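Local coordinates for extracellular solute-binding protein, family 1 (Bifidobacterium longum subsp. infantis, PDB 6FTH), which probably binds human milk oligosaccharides outside the cell and delivers them to an ABC transporter for uptake, at residues D459-T462 / L463-N466; Q497-L501 / G502-N506. All blocks are in the same frame, centred on the assembly; numbering follows the deposited sequence.

Overall arrangement
Both contacts lie in the three C-terminal helices, on the same side of the chain's centre and about 12 Å apart, centre to centre. Contact 1 comes first, in the opening turns of helix 457-484; contact 2 follows at the joint where helix 487-500 ends and helix 503-518 begins. That joint only bends the chain: helix 487-500 already runs back beside helix 457-484, and helix 503-518 continues on to its start. The two contacts touch directly: Asn466 ND2 meets both Asn506 OD1 and Glu505 OE1 in probable hydrogen bonds, and Leu463 packs on Asn506. Contact 2 thus sets the start of the helix on which contact 1 packs, joining the three helices at the C-terminal end.

Contact 1: residues D459-T462 / L463-N466; sequences DSNT and LTNN
Asp459 to Asn466 form two regular turns of alpha-helix near the start of helix 457-484, where Leu463 N reaches back to Asp459 O at 2.9 Å in a nearly straight bond (N-H...O 170°). Thr464 N, Asn465 N and Asn466 N repeat this i to i+4 step on Ser460 O, Asn461 O and Thr462 O. The hydroxyl of Thr464 turns back on the helix backbone, as Ser460 OG does to Asp456 O: with OG1 between its backbone N and carbonyl carbon (chi1 62°), it lies 3.1 Å from Ser460 O and 3.0 Å from Asn461 O, with one proton for two acceptors. Leu463 brings CG to 3.3 Å from Asp459 O, and its side chain packs on Trp510 of helix 503-518, as Thr462 does on Ile509. Polar ends also reach that helix: Asp459 OD2 forms a salt bridge with Lys512 NZ and accepts a hydrogen bond from Trp513 NE1, and Asn506 holds the amide of Asn466. Thr462 and Asn466 run side by side, CG2 of the threonine 3.7 Å from ND2 of the asparagine. On the exposed flank a water donates to Asn465 OD1 at 2.6 Å and more weakly to Asn461 O.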
ATOM      1  N   ASP A 459       6.455 -22.711  -3.290  1.00 14.34           N
ATOM      2  CA  ASP A 459       5.098 -22.437  -2.854  1.00 15.20           C
ATOM      3  C   ASP A 459       4.577 -21.133  -3.449  1.00 14.08           C
ATOM      4  O   ASP A 459       3.384 -21.033  -3.751  1.00 14.95           O
ATOM      5  CB  ASP A 459       5.018 -22.405  -1.330  1.00 14.11           C
ATOM      6  CG  ASP A 459       5.007 -23.792  -0.710  1.00 15.69           C
ATOM      7  OD1 ASP A 459       4.939 -24.809  -1.438  1.00 16.77           O
ATOM      8  OD2 ASP A 459       5.085 -23.836   0.518  1.00 13.94           O
ATOM      9  N   SER A 460       5.456 -20.140  -3.634  1.00 17.63           N
ATOM     10  CA  SER A 460       5.049 -18.906  -4.302  1.00 17.62           C
ATOM     11  C   SER A 460       4.551 -19.176  -5.712  1.00 17.83           C
ATOM     12  O   SER A 460       3.524 -18.633  -6.130  1.00 17.75           O
ATOM     13  CB  SER A 460       6.215 -17.921  -4.321  1.00 18.47           C
ATOM     14  OG  SER A 460       6.481 -17.437  -3.022  1.00 21.44           O
ATOM     15  N   ASN A 461       5.239 -20.044  -6.453  1.00 16.71           N
ATOM     16  CA  ASN A 461       4.793 -20.362  -7.798  1.00 18.58           C
ATOM     17  C   ASN A 461       3.459 -21.108  -7.780  1.00 18.48           C
ATOM     18  O   ASN A 461       2.581 -20.849  -8.608  1.00 19.79           O
ATOM     19  CB  ASN A 461       5.884 -21.136  -8.546  1.00 19.95           C
ATOM     20  CG  ASN A 461       7.106 -20.262  -8.851  1.00 19.83           C
ATOM     21  OD1 ASN A 461       7.003 -19.049  -8.976  1.00 26.22           O
ATOM     22  ND2 ASN A 461       8.263 -20.893  -8.965  1.00 27.04           N
ATOM     23  N   THR A 462       3.267 -22.022  -6.829  1.00 17.23           N
ATOM     24  CA  THR A 462       1.963 -22.668  -6.721  1.00 16.86           C
ATOM     25  C   THR A 462       0.869 -21.648  -6.449  1.00 17.49           C
ATOM     26  O   THR A 462      -0.184 -21.661  -7.094  1.00 15.08           O
ATOM     27  CB  THR A 462       1.980 -23.711  -5.608  1.00 18.35           C
ATOM     28  OG1 THR A 462       2.917 -24.746  -5.956  1.00 18.96           O
ATOM     29  CG2 THR A 462       0.594 -24.310  -5.421  1.00 17.84           C
ATOM     30  N   LEU A 463       1.100 -20.772  -5.471  1.00 14.86           N
ATOM     31  CA  LEU A 463       0.112 -19.746  -5.136  1.00 15.04           C
ATOM     32  C   LEU A 463      -0.239 -18.906  -6.347  1.00 17.27           C
ATOM     33  O   LEU A 463      -1.416 -18.722  -6.663  1.00 19.35           O
ATOM     34  CB  LEU A 463       0.635 -18.851  -4.020  1.00 15.31           C
ATOM     35  CG  LEU A 463       0.739 -19.497  -2.636  1.00 16.32           C
ATOM     36  CD1 LEU A 463       1.434 -18.533  -1.722  1.00 17.67           C
ATOM     37  CD2 LEU A 463      -0.635 -19.859  -2.070  1.00 16.79           C
ATOM     38  N   THR A 464       0.774 -18.381  -7.033  1.00 19.06           N
ATOM     39  CA  THR A 464       0.525 -17.477  -8.151  1.00 20.12           C
ATOM     40  C   THR A 464      -0.180 -18.196  -9.295  1.00 19.16           C
ATOM     41  O   THR A 464      -1.107 -17.648  -9.911  1.00 20.66           O
ATOM     42  CB  THR A 464       1.847 -16.862  -8.616  1.00 21.17           C
ATOM     43  OG1 THR A 464       2.715 -17.886  -9.081  1.00 34.90           O
ATOM     44  CG2 THR A 464       2.521 -16.130  -7.516  1.00 21.75           C
ATOM     45  N   ASN A 465       0.225 -19.434  -9.587  1.00 18.91           N
ATOM     46  CA  ASN A 465      -0.426 -20.188 -10.652  1.00 20.08           C
ATOM     47  C   ASN A 465      -1.897 -20.416 -10.328  1.00 18.60           C
ATOM     48  O   ASN A 465      -2.776 -20.174 -11.161  1.00 20.49           O
ATOM     49  CB  ASN A 465       0.287 -21.521 -10.890  1.00 23.23           C
ATOM     50  CG  ASN A 465       0.143 -22.025 -12.344  1.00 34.78           C
ATOM     51  OD1 ASN A 465       0.978 -21.727 -13.210  1.00 38.15           O
ATOM     52  ND2 ASN A 465      -0.916 -22.783 -12.611  1.00 31.09           N
ATOM     53  N   ASN A 466      -2.190 -20.889  -9.104  1.00 16.31           N
ATOM     54  CA  ASN A 466      -3.574 -21.103  -8.730  1.00 15.75           C
ATOM     55  C   ASN A 466      -4.336 -19.779  -8.684  1.00 15.74           C
ATOM     56  O   ASN A 466      -5.482 -19.696  -9.156  1.00 15.37           O
ATOM     57  CB  ASN A 466      -3.649 -21.780  -7.357  1.00 14.90           C
ATOM     58  CG  ASN A 466      -3.202 -23.238  -7.370  1.00 17.56           C
ATOM     59  OD1 ASN A 466      -3.042 -23.871  -8.421  1.00 17.83           O
ATOM     60  ND2 ASN A 466      -3.022 -23.788  -6.174  1.00 13.97           N
TER
HETATM   61  O   HOH W   1       3.191 -21.663 -11.768  1.00 37.67           O

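Contact 2: residues Q497-L501 / G502-N506; sequences QLDSL and GLQEN
Gly502 takes a positive phi (99°) directly after Leu501, the first residue to leave helical geometry, and so turns the chain out of helix 487-500. These backbone angles bring the place of a side chain against Leu501 O, and glycine has none. Two backbone bonds close the turn. Leu503 N reaches back five residues to Leu498 O (3.1 Å, nearly straight), and inside that loop Gly502 N meets Asp499 O at 3.0 Å, approaching from above the carbonyl plane. Asp499 O is gripped a second time by a water 2.7 Å away, which also accepts from Gln504 N and so ties the ending helix to the first turn of the next. Side chains bridge the same joint on two sides. On the exposed one, Gln504 bends at chi2 (-51°), carrying its amide back so that NE2 donates to Asp499 OD1 at 3.0 Å. The bond uses the syn side of the carboxylate, though 32° out of its plane, and the amide stands almost at right angles to the carboxylate. On the buried side, Leu503 CD2 rests against Leu498 CB at 3.9 Å, the apolar contact that commonly accompanies a Schellman motif; both leucines also pack on Thr247, and Leu498 on Val473 of helix 457-484. Before the turn, Ser500 OG donates to Gln497 O at 2.6 Å. Gly502 is also the N-cap of helix 503-518, its O accepting from Asn506 N, so a Schellman motif with glycine at C-prime ends one helix and leads at once into the next.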
ATOM      1  N   GLN A 497     -16.036 -24.455  -7.554  1.00 13.26           N
ATOM      2  CA  GLN A 497     -15.134 -24.109  -8.642  1.00 14.28           C
ATOM      3  C   GLN A 497     -13.794 -23.604  -8.113  1.00 14.07           C
ATOM      4  O   GLN A 497     -12.735 -23.983  -8.625  1.00 14.11           O
ATOM      5  CB  GLN A 497     -15.782 -23.085  -9.594  1.00 15.10           C
ATOM      6  CG  GLN A 497     -14.958 -22.787 -10.834  1.00 16.37           C
ATOM      7  CD  GLN A 497     -15.676 -21.897 -11.833  1.00 24.27           C
ATOM      8  OE1 GLN A 497     -16.711 -21.311 -11.534  1.00 28.34           O
ATOM      9  NE2 GLN A 497     -15.132 -21.809 -13.029  1.00 28.19           N
ATOM     10  N   LEU A 498     -13.807 -22.733  -7.090  1.00 13.22           N
ATOM     11  CA  LEU A 498     -12.541 -22.228  -6.558  1.00 13.22           C
ATOM     12  C   LEU A 498     -11.716 -23.353  -5.948  1.00 11.01           C
ATOM     13  O   LEU A 498     -10.492 -23.397  -6.111  1.00 12.85           O
ATOM     14  CB  LEU A 498     -12.784 -21.124  -5.520  1.00 14.19           C
ATOM     15  CG  LEU A 498     -13.516 -19.872  -6.050  1.00 13.32           C
ATOM     16  CD1 LEU A 498     -13.361 -18.722  -5.028  1.00 15.23           C
ATOM     17  CD2 LEU A 498     -13.005 -19.427  -7.428  1.00 15.29           C
ATOM     18  N   ASP A 499     -12.384 -24.284  -5.277  1.00 14.32           N
ATOM     19  CA  ASP A 499     -11.694 -25.461  -4.737  1.00 16.32           C
ATOM     20  C   ASP A 499     -11.047 -26.268  -5.855  1.00 17.64           C
ATOM     21  O   ASP A 499      -9.895 -26.698  -5.731  1.00 15.98           O
ATOM     22  CB  ASP A 499     -12.679 -26.330  -3.960  1.00 16.22           C
ATOM     23  CG  ASP A 499     -13.031 -25.753  -2.587  1.00 19.93           C
ATOM     24  OD1 ASP A 499     -12.486 -24.694  -2.225  1.00 21.06           O
ATOM     25  OD2 ASP A 499     -13.859 -26.365  -1.880  1.00 24.95           O
ATOM     26  N   SER A 500     -11.750 -26.435  -6.981  1.00 14.90           N
ATOM     27  CA  SER A 500     -11.189 -27.162  -8.115  1.00 15.82           C
ATOM     28  C   SER A 500      -9.971 -26.468  -8.705  1.00 18.38           C
ATOM     29  O   SER A 500      -9.160 -27.120  -9.366  1.00 15.95           O
ATOM     30  CB  SER A 500     -12.251 -27.325  -9.205  1.00 18.44           C
ATOM     31  OG  SER A 500     -12.401 -26.152  -9.989  1.00 24.51           O
ATOM     32  N   LEU A 501      -9.820 -25.165  -8.470  1.00 14.73           N
ATOM     33  CA  LEU A 501      -8.698 -24.374  -8.935  1.00 15.17           C
ATOM     34  C   LEU A 501      -7.585 -24.248  -7.898  1.00 14.11           C
ATOM     35  O   LEU A 501      -6.607 -23.532  -8.126  1.00 16.79           O
ATOM     36  CB  LEU A 501      -9.206 -22.990  -9.396  1.00 14.56           C
ATOM     37  CG  LEU A 501     -10.240 -23.022 -10.528  1.00 13.28           C
ATOM     38  CD1 LEU A 501     -10.780 -21.628 -10.790  1.00 16.36           C
ATOM     39  CD2 LEU A 501      -9.579 -23.563 -11.802  1.00 15.90           C
ATOM     40  N   GLY A 502      -7.702 -24.951  -6.771  1.00 14.20           N
ATOM     41  CA  GLY A 502      -6.629 -25.020  -5.801  1.00 13.15           C
ATOM     42  C   GLY A 502      -6.761 -24.095  -4.608  1.00 12.89           C
ATOM     43  O   GLY A 502      -5.784 -23.926  -3.884  1.00 14.85           O
ATOM     44  N   LEU A 503      -7.930 -23.467  -4.400  1.00 12.99           N
ATOM     45  CA  LEU A 503      -8.055 -22.533  -3.274  1.00 12.66           C
ATOM     46  C   LEU A 503      -7.622 -23.163  -1.958  1.00 13.45           C
ATOM     47  O   LEU A 503      -6.916 -22.521  -1.170  1.00 12.86           O
ATOM     48  CB  LEU A 503      -9.479 -22.000  -3.164  1.00 12.77           C
ATOM     49  CG  LEU A 503      -9.707 -20.992  -2.038  1.00 12.10           C
ATOM     50  CD1 LEU A 503      -8.836 -19.804  -2.257  1.00 14.58           C
ATOM     51  CD2 LEU A 503     -11.156 -20.558  -1.983  1.00 15.65           C
ATOM     52  N   GLN A 504      -8.041 -24.403  -1.693  1.00 12.55           N
ATOM     53  CA  GLN A 504      -7.738 -25.003  -0.390  1.00 14.37           C
ATOM     54  C   GLN A 504      -6.265 -25.364  -0.262  1.00 13.43           C
ATOM     55  O   GLN A 504      -5.723 -25.353   0.855  1.00 12.72           O
ATOM     56  CB  GLN A 504      -8.622 -26.213  -0.117  1.00 13.96           C
ATOM     57  CG  GLN A 504     -10.080 -25.919  -0.101  1.00 18.08           C
ATOM     58  CD  GLN A 504     -10.400 -24.775   0.803  1.00 19.48           C
ATOM     59  OE1 GLN A 504      -9.902 -24.698   1.925  1.00 20.67           O
ATOM     60  NE2 GLN A 504     -11.197 -23.840   0.306  1.00 23.75           N
ATOM     61  N   GLU A 505      -5.587 -25.662  -1.379  1.00 12.25           N
ATOM     62  CA  GLU A 505      -4.140 -25.793  -1.358  1.00 11.55           C
ATOM     63  C   GLU A 505      -3.500 -24.468  -0.967  1.00 12.84           C
ATOM     64  O   GLU A 505      -2.561 -24.419  -0.163  1.00 12.84           O
ATOM     65  CB  GLU A 505      -3.636 -26.241  -2.737  1.00 13.78           C
ATOM     66  CG  GLU A 505      -2.111 -26.366  -2.826  1.00 14.40           C
ATOM     67  CD  GLU A 505      -1.624 -26.837  -4.199  1.00 18.83           C
ATOM     68  OE1 GLU A 505      -2.294 -26.519  -5.221  1.00 16.60           O
ATOM     69  OE2 GLU A 505      -0.566 -27.514  -4.242  1.00 20.73           O
ATOM     70  N   ASN A 506      -4.000 -23.374  -1.541  1.00 12.04           N
ATOM     71  CA  ASN A 506      -3.455 -22.063  -1.218  1.00 12.74           C
ATOM     72  C   ASN A 506      -3.669 -21.723   0.258  1.00 11.12           C
ATOM     73  O   ASN A 506      -2.777 -21.170   0.906  1.00 11.45           O
ATOM     74  CB  ASN A 506      -4.108 -20.997  -2.114  1.00 12.59           C
ATOM     75  CG  ASN A 506      -3.536 -20.957  -3.514  1.00 16.94           C
ATOM     76  OD1 ASN A 506      -2.873 -21.875  -3.951  1.00 14.39           O
ATOM     77  ND2 ASN A 506      -3.758 -19.843  -4.204  1.00 18.57           N
TER
HETATM   78  O   HOH W   2      -8.596 -26.631  -3.351  1.00 16.20           O